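Local coordinates for oligopeptide-binding protein oppA (Lactococcus lactis, PDB 3DRF) that captures oligopeptides in a large cleft that closes like a Venus flytrap and delivers them to the OppABCDF transporter for uptake into the cell, at residues D42-K46 / M448-S452; N128-G132 / P205-A209; N142-L146 / I157-T161. All coordinates share one frame; numbering follows the deposited sequence. Where two conformers were deposited one is given.

Contact 1: D42-K46 / M448-S452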
loop_
_atom_site.group_PDB
_atom_site.type_symbol
_atom_site.label_atom_id
_atom_site.label_comp_id
_atom_site.label_asym_id
_atom_site.label_seq_id
_atom_site.Cartn_x
_atom_site.Cartn_y
_atom_site.Cartn_z
ATOM N N ASP A 42 11.582 10.028 -6.902
ATOM C CA ASP A 42 12.620 9.964 -7.925
ATOM C C ASP A 42 12.120 9.365 -9.272
ATOM O O ASP A 42 12.766 9.473 -10.263
ATOM C CB ASP A 42 13.860 9.197 -7.393
ATOM C CG ASP A 42 14.625 10.013 -6.330
ATOM O OD1 ASP A 42 14.683 11.175 -6.515
ATOM O OD2 ASP A 42 15.023 9.473 -5.331
ATOM N N SER A 43 10.957 8.753 -9.240
ATOM C CA SER A 43 10.313 8.253 -10.460
ATOM C C SER A 43 9.176 9.163 -10.941
ATOM O O SER A 43 8.548 9.816 -10.174
ATOM C CB SER A 43 9.701 6.871 -10.194
ATOM O OG SER A 43 10.692 5.891 -10.006
ATOM N N PRO A 44 8.895 9.146 -12.225
ATOM C CA PRO A 44 7.761 9.896 -12.761
ATOM C C PRO A 44 6.437 9.462 -12.106
ATOM O O PRO A 44 6.202 8.315 -11.809
ATOM C CB PRO A 44 7.765 9.522 -14.265
ATOM C CG PRO A 44 9.112 9.076 -14.544
ATOM C CD PRO A 44 9.657 8.464 -13.274
ATOM N N MET A 45 5.560 10.438 -11.950
ATOM C CA MET A 45 4.198 10.200 -11.519
ATOM C C MET A 45 3.478 9.265 -12.515
ATOM O O MET A 45 3.640 9.370 -13.677
ATOM C CB MET A 45 3.523 11.591 -11.517
ATOM C CG MET A 45 2.109 11.539 -11.065
ATOM S SD MET A 45 1.276 13.130 -11.198
ATOM C CE MET A 45 1.063 13.325 -13.020
ATOM N N LYS A 46 2.687 8.368 -12.002
ATOM C CA LYS A 46 1.835 7.477 -12.814
ATOM C C LYS A 46 0.398 7.869 -12.510
ATOM O O LYS A 46 -0.223 7.377 -11.611
ATOM C CB LYS A 46 2.080 6.010 -12.462
ATOM C CG LYS A 46 3.402 5.528 -12.903
ATOM C CD LYS A 46 3.565 4.086 -12.512
ATOM C CE LYS A 46 2.396 3.141 -13.007
ATOM N NZ LYS A 46 2.341 3.095 -14.418
ATOM N N MET A 448 17.304 -0.631 -8.508
ATOM C CA MET A 448 16.197 -0.704 -9.462
ATOM C C MET A 448 15.252 0.489 -9.310
ATOM O O MET A 448 14.818 0.797 -8.241
ATOM C CB MET A 448 15.425 -2.023 -9.221
ATOM C CG MET A 448 14.400 -2.321 -10.349
ATOM S SD MET A 448 13.637 -3.949 -10.212
ATOM C CE MET A 448 15.019 -4.993 -10.709
ATOM N N GLU A 449 14.943 1.125 -10.418
ATOM C CA GLU A 449 13.973 2.255 -10.467
ATOM C C GLU A 449 12.551 1.772 -10.025
ATOM O O GLU A 449 12.138 0.676 -10.309
ATOM C CB GLU A 449 13.951 2.826 -11.910
ATOM C CG GLU A 449 13.039 4.064 -12.104
ATOM C CD GLU A 449 11.603 3.719 -12.469
ATOM O OE1 GLU A 449 11.390 2.694 -13.099
ATOM O OE2 GLU A 449 10.752 4.501 -12.123
ATOM N N PHE A 450 11.875 2.638 -9.304
ATOM C CA PHE A 450 10.630 2.260 -8.624
ATOM C C PHE A 450 9.478 1.743 -9.534
ATOM O O PHE A 450 8.947 0.719 -9.286
ATOM C CB PHE A 450 10.135 3.398 -7.740
ATOM C CG PHE A 450 8.810 3.094 -7.046
ATOM C CD1 PHE A 450 8.703 2.169 -6.003
ATOM C CD2 PHE A 450 7.673 3.737 -7.442
ATOM C CE1 PHE A 450 7.447 1.929 -5.384
ATOM C CE2 PHE A 450 6.454 3.507 -6.817
ATOM C CZ PHE A 450 6.349 2.604 -5.801
ATOM N N ASN A 451 9.152 2.488 -10.591
ATOM C CA ASN A 451 8.069 2.047 -11.478
ATOM C C ASN A 451 8.413 0.693 -12.133
ATOM O O ASN A 451 7.572 -0.135 -12.217
ATOM C CB ASN A 451 7.726 3.133 -12.541
ATOM C CG ASN A 451 7.124 4.408 -11.944
ATOM O OD1 ASN A 451 6.521 4.415 -10.910
ATOM N ND2 ASN A 451 7.319 5.504 -12.653
ATOM N N SER A 452 9.658 0.515 -12.534
ATOM C CA SER A 452 10.137 -0.761 -13.079
ATOM C C SER A 452 9.980 -1.890 -12.056
ATOM O O SER A 452 9.521 -2.992 -12.382
ATOM C CB SER A 452 11.605 -0.640 -13.495
ATOM O OG SER A 452 11.752 0.186 -14.638
HETATM O O HOH W 1 13.038 5.336 -8.691
HETATM O O HOH W 2 5.841 6.692 -9.475
#
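A mainly polar contact, in which Ser43, Pro44 and Lys46 meet Glu449 and Asn451, joins the loop after strand 34-40 to the first turn of helix 450-458. It joins regions 402 residues apart in sequence, consistent with a link across the cleft in the closed form. The carboxylate of Glu449 carries one half. Glu449 OE2 accepts a short bond of 2.5 Å from Ser43 OG, on the anti side and 26° out of the carboxylate plane. From the same face of that plane Asn451 N also reaches Glu449 OE2, at 3.0 Å. Ser452 N caps onto Glu449 OE1 at 2.8 Å. Glu449 is thus the N-cap of the helix and the acceptor for the opposing loop at once; the chain folds back at chi2 (-89°) to bring the carboxylate over these amides. With an alanine here the carboxylate is gone, which would probably leave Ser43 OG and the amides of Asn451 and Ser452 without their shared acceptor. A water donates to Ser43 OG and accepts from Phe450 N, adding a second link beside the direct one. Asn451 makes the other half: its ND2 gives a nearly straight bond (175°) to a lone pair of Pro44 O at 3.1 Å, with the acceptor lying in the amide plane. A second water donates to both Pro44 O and Asn451 OD1. The Lys46 chain passes the Asn451 amide in the opposite direction, Lys46 CD 3.4 Å from Asn451 OD1. Around the contact, Phe450 packs on the backbone of the bound peptide and on Arg416 and Asp56, Met45 lies against Phe59 and Met62 of helix 57-62, and the backbone of Met45 bonds to that of Gly232, between strands 224-230 and 234-239.

Contact 2: N128-G132 / P205-A209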
loop_
_atom_site.group_PDB
_atom_site.type_symbol
_atom_site.label_atom_id
_atom_site.label_comp_id
_atom_site.label_asym_id
_atom_site.label_seq_id
_atom_site.Cartn_x
_atom_site.Cartn_y
_atom_site.Cartn_z
ATOM N N ASN A 128 -12.999 -8.075 -13.035
ATOM C CA ASN A 128 -12.930 -8.507 -14.430
ATOM C C ASN A 128 -11.467 -8.399 -14.856
ATOM O O ASN A 128 -10.956 -7.323 -14.911
ATOM C CB ASN A 128 -13.825 -7.625 -15.295
ATOM C CG ASN A 128 -13.810 -8.043 -16.746
ATOM O OD1 ASN A 128 -12.938 -8.704 -17.240
ATOM N ND2 ASN A 128 -14.869 -7.626 -17.406
ATOM N N PRO A 129 -10.824 -9.535 -15.180
ATOM C CA PRO A 129 -9.353 -9.461 -15.448
ATOM C C PRO A 129 -8.940 -8.639 -16.679
ATOM O O PRO A 129 -7.828 -8.261 -16.824
ATOM C CB PRO A 129 -8.954 -10.951 -15.688
ATOM C CG PRO A 129 -10.003 -11.738 -14.982
ATOM C CD PRO A 129 -11.281 -10.959 -15.245
ATOM N N ALA A 130 -9.902 -8.351 -17.553
ATOM C CA ALA A 130 -9.595 -7.593 -18.785
ATOM C C ALA A 130 -9.064 -6.165 -18.528
ATOM O O ALA A 130 -8.392 -5.648 -19.324
ATOM C CB ALA A 130 -10.826 -7.579 -19.754
ATOM N N TYR A 131 -9.403 -5.564 -17.376
ATOM C CA TYR A 131 -8.904 -4.219 -17.009
ATOM C C TYR A 131 -7.445 -4.213 -16.490
ATOM O O TYR A 131 -6.861 -3.206 -16.398
ATOM C CB TYR A 131 -9.822 -3.518 -15.955
ATOM C CG TYR A 131 -11.287 -3.336 -16.389
ATOM C CD1 TYR A 131 -12.265 -4.218 -15.913
ATOM C CD2 TYR A 131 -11.658 -2.343 -17.279
ATOM C CE1 TYR A 131 -13.588 -4.096 -16.296
ATOM C CE2 TYR A 131 -13.012 -2.172 -17.667
ATOM C CZ TYR A 131 -13.968 -3.066 -17.187
ATOM O OH TYR A 131 -15.274 -2.980 -17.538
ATOM N N GLY A 132 -6.899 -5.386 -16.143
ATOM C CA GLY A 132 -5.487 -5.490 -15.743
ATOM C C GLY A 132 -5.210 -5.158 -14.268
ATOM O O GLY A 132 -4.102 -4.945 -13.933
ATOM N N PRO A 205 -11.962 -2.541 -22.009
ATOM C CA PRO A 205 -11.296 -2.812 -20.721
ATOM C C PRO A 205 -9.758 -2.844 -20.813
ATOM O O PRO A 205 -9.133 -2.204 -20.010
ATOM C CB PRO A 205 -11.884 -4.162 -20.322
ATOM C CG PRO A 205 -13.244 -4.114 -20.976
ATOM C CD PRO A 205 -13.285 -2.738 -21.680
ATOM N N LYS A 206 -9.234 -3.475 -21.821
ATOM C CA LYS A 206 -7.770 -3.577 -21.976
ATOM C C LYS A 206 -7.063 -2.226 -22.171
ATOM O O LYS A 206 -5.926 -2.115 -21.930
ATOM C CB LYS A 206 -7.425 -4.518 -23.166
ATOM C CG LYS A 206 -7.686 -3.852 -24.536
ATOM C CD LYS A 206 -7.350 -4.818 -25.753
ATOM C CE LYS A 206 -7.500 -4.134 -27.134
ATOM N NZ LYS A 206 -6.435 -3.057 -27.277
ATOM N N ASP A 207 -7.831 -1.241 -22.639
ATOM C CA ASP A 207 -7.316 0.128 -22.938
ATOM C C ASP A 207 -7.601 1.128 -21.764
ATOM O O ASP A 207 -7.211 2.227 -21.806
ATOM C CB ASP A 207 -8.036 0.686 -24.196
ATOM C CG ASP A 207 -7.750 -0.093 -25.507
ATOM O OD1 ASP A 207 -6.742 -0.692 -25.553
ATOM O OD2 ASP A 207 -8.595 0.033 -26.393
ATOM N N LEU A 208 -8.313 0.682 -20.756
ATOM C CA LEU A 208 -8.804 1.648 -19.755
ATOM C C LEU A 208 -7.712 2.329 -18.934
ATOM O O LEU A 208 -7.762 3.484 -18.750
ATOM C CB LEU A 208 -9.854 0.994 -18.832
ATOM C CG LEU A 208 -10.540 1.980 -17.844
ATOM C CD1 LEU A 208 -11.318 3.094 -18.589
ATOM C CD2 LEU A 208 -11.495 1.187 -16.901
ATOM N N ALA A 209 -6.711 1.577 -18.530
ATOM C CA ALA A 209 -5.628 2.140 -17.689
ATOM C C ALA A 209 -4.813 3.182 -18.438
ATOM O O ALA A 209 -4.260 4.058 -17.814
ATOM C CB ALA A 209 -4.710 1.004 -17.205
HETATM O O HOH W 3 -6.776 -1.454 -18.622
#
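With CG anti to its own carbonyl carbon (chi1 -58°), Tyr131 lays one face of its ring against Pro205, and Leu208, whose CG lies anti to the backbone N, extends its CD2 methyl to the same ring. Pro205 CB stands 3.7 Å from the centroid of the Tyr131 ring, 23° off the normal, in a CH-pi contact offset toward the rim at CD2 and CE2. The two side chains cross at a slant, with the pyrrolidine CG passing on toward CZ. Pro205 CB also lies 3.6 Å from Ala130 CB, so this proline carbon touches a methyl and an aromatic face, at about right angles to each other. Leu208 CD2 comes within 3.6 Å of Tyr131 CD2.

Residues 129-131, which include Ala130 and Tyr131, form a short 3-10 turn just after helix 116-127. An Asx turn opens it: Asn128 OD1 accepts from Ala130 N at 3.1 Å, the donor lying above the carbonyl plane.

No direct hydrogen bond crosses the contact. Ala130 O instead takes a CA-H...O contact from Lys206 CA at 3.4 Å, and a water ties the backbones together, donating to both Tyr131 O and Pro205 O and accepting from Ala209 N at 3.0 Å. Further from the ring, Lys206 NZ forms a salt bridge to Asp207 OD1 of its own segment, on the syn side of the carboxylate. Tyr131 and Leu208 both reach Leu53 of a neighbouring loop, and Leu208 touches Leu50 and Val203 as well.

Contact 3: N142-L146 / I157-T161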
loop_
_atom_site.group_PDB
_atom_site.type_symbol
_atom_site.label_atom_id
_atom_site.label_comp_id
_atom_site.label_asym_id
_atom_site.label_seq_id
_atom_site.Cartn_x
_atom_site.Cartn_y
_atom_site.Cartn_z
ATOM N N ASN A 142 -15.681 -13.104 -0.497
ATOM C CA ASN A 142 -16.745 -13.062 0.520
ATOM C C ASN A 142 -18.006 -12.296 0.113
ATOM O O ASN A 142 -18.962 -12.345 0.809
ATOM C CB ASN A 142 -16.149 -12.575 1.878
ATOM C CG ASN A 142 -17.205 -12.422 3.008
ATOM O OD1 ASN A 142 -17.759 -13.371 3.453
ATOM N ND2 ASN A 142 -17.418 -11.209 3.431
ATOM N N ILE A 143 -17.991 -11.662 -1.049
ATOM C CA ILE A 143 -19.214 -11.086 -1.645
ATOM C C ILE A 143 -19.856 -12.151 -2.531
ATOM O O ILE A 143 -19.243 -12.675 -3.406
ATOM C CB ILE A 143 -18.899 -9.793 -2.431
ATOM C CG1 ILE A 143 -18.502 -8.690 -1.435
ATOM C CG2 ILE A 143 -20.186 -9.329 -3.241
ATOM C CD1 ILE A 143 -17.928 -7.415 -2.166
ATOM N N VAL A 144 -21.103 -12.463 -2.226
ATOM C CA VAL A 144 -21.845 -13.482 -2.984
ATOM C C VAL A 144 -21.769 -13.189 -4.483
ATOM O O VAL A 144 -22.039 -12.108 -4.914
ATOM C CB VAL A 144 -23.343 -13.540 -2.475
ATOM C CG1 VAL A 144 -24.153 -14.498 -3.339
ATOM C CG2 VAL A 144 -23.370 -14.093 -1.036
ATOM N N GLY A 145 -21.399 -14.227 -5.243
ATOM C CA GLY A 145 -21.344 -14.087 -6.701
ATOM C C GLY A 145 -20.049 -13.484 -7.278
ATOM O O GLY A 145 -19.824 -13.520 -8.456
ATOM N N LEU A 146 -19.210 -12.917 -6.441
ATOM C CA LEU A 146 -18.061 -12.146 -6.963
ATOM C C LEU A 146 -16.938 -13.046 -7.488
ATOM O O LEU A 146 -16.378 -12.778 -8.525
ATOM C CB LEU A 146 -17.566 -11.090 -5.947
ATOM C CG LEU A 146 -16.513 -10.074 -6.531
ATOM C CD1 LEU A 146 -16.875 -9.386 -7.846
ATOM C CD2 LEU A 146 -16.322 -8.949 -5.497
ATOM N N ILE A 157 -22.468 -9.629 -11.024
ATOM C CA ILE A 157 -22.103 -9.857 -9.633
ATOM C C ILE A 157 -23.417 -9.957 -8.869
ATOM O O ILE A 157 -24.040 -8.991 -8.559
ATOM C CB ILE A 157 -21.229 -8.741 -9.060
ATOM C CG1 ILE A 157 -19.935 -8.530 -9.862
ATOM C CG2 ILE A 157 -20.875 -9.081 -7.604
ATOM C CD1 ILE A 157 -19.194 -7.169 -9.553
ATOM N N SER A 158 -23.811 -11.184 -8.626
ATOM C CA SER A 158 -25.158 -11.468 -8.057
ATOM C C SER A 158 -25.421 -10.816 -6.678
ATOM O O SER A 158 -26.466 -10.423 -6.410
ATOM C CB SER A 158 -25.434 -12.984 -8.027
ATOM O OG SER A 158 -24.617 -13.614 -7.078
ATOM N N GLY A 159 -24.361 -10.702 -5.889
ATOM C CA GLY A 159 -24.425 -10.116 -4.537
ATOM C C GLY A 159 -24.497 -8.616 -4.461
ATOM O O GLY A 159 -24.595 -8.118 -3.390
ATOM N N ILE A 160 -24.403 -7.934 -5.582
ATOM C CA ILE A 160 -24.554 -6.462 -5.576
ATOM C C ILE A 160 -25.845 -6.102 -6.320
ATOM O O ILE A 160 -25.939 -6.341 -7.495
ATOM C CB ILE A 160 -23.328 -5.817 -6.233
ATOM C CG1 ILE A 160 -22.052 -6.190 -5.419
ATOM C CG2 ILE A 160 -23.528 -4.300 -6.305
ATOM C CD1 ILE A 160 -20.720 -5.558 -5.926
ATOM N N THR A 161 -26.775 -5.488 -5.598
ATOM C CA THR A 161 -28.064 -5.105 -6.170
ATOM C C THR A 161 -28.388 -3.644 -5.803
ATOM O O THR A 161 -27.739 -3.012 -4.991
ATOM C CB THR A 161 -29.198 -6.082 -5.711
ATOM O OG1 THR A 161 -29.300 -6.073 -4.273
ATOM C CG2 THR A 161 -28.975 -7.529 -6.218
HETATM O O HOH W 4 -22.278 -13.540 -9.693
#
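Backbone bonding across the contact is slight: Gly159 N reaches Val144 O at 2.9 Å, but the bend at the hydrogen, 122°, makes this a weak bond. A water supplements it, donating to Gly145 O at 2.7 Å and accepting from Ser158 N. Within the segments, Ile160 N bonds back to Ile157 O, closing a type I turn, and Leu146 N bonds to Ile143 O.

Close backbone packing depends on two glycines. Ser158 OG, set between its backbone N and carbonyl carbon (chi1 69°), lies 3.3 Å from Gly145 CA, where a side chain would run into the hydroxyl; the positive phi of Gly145 also suits glycine. Gly159 faces Val144 O just as closely, and a beta carbon there would clash with that oxygen. Val144 CG1 lies against Ser158 OG on the outer side.

Apolar contacts fill the inner side. Leu146 and Ile157 run side by side in the same direction, with Leu146 CD1 3.6 Å from Ile157 CD1 and also near its CG1. The CG2 methyl of Ile143 packs more loosely, 4.3 Å from Ile160 CG1 and at a similar distance from Ile157 CG2. Tyr123 of helix 116-127 lies against both Ile143 and Ile160, and Glu120 touches Ile157.

Gln174, at the end of strand 170-174, makes backbone hydrogen bonds with both Val144 and Gly159. The arrangement is a type I beta turn that leads into edge strand 160-161 of a four-stranded antiparallel sheet, packed against the loop that enters helix 146-150.

Along the chain, contacts 2 and 3 both lie within the long excursion between the two segments of contact 1, and contact 3 falls between the two halves of contact 2. In space they are spread out: the centres of contacts 2 and 3 are about 20 Å apart, those of contacts 1 and 2 about 22 Å, and those of contacts 1 and 3 about 36 Å. Nearest atoms are about 7 Å apart for the first two pairs and about 24 Å for the last. Contact 1 adjoins the bound peptide through Phe450 and probably helps hold the closed cleft, whereas contacts 2 and 3 each pack a segment from the loop after helix 116-127 against a later segment, and are plain packing.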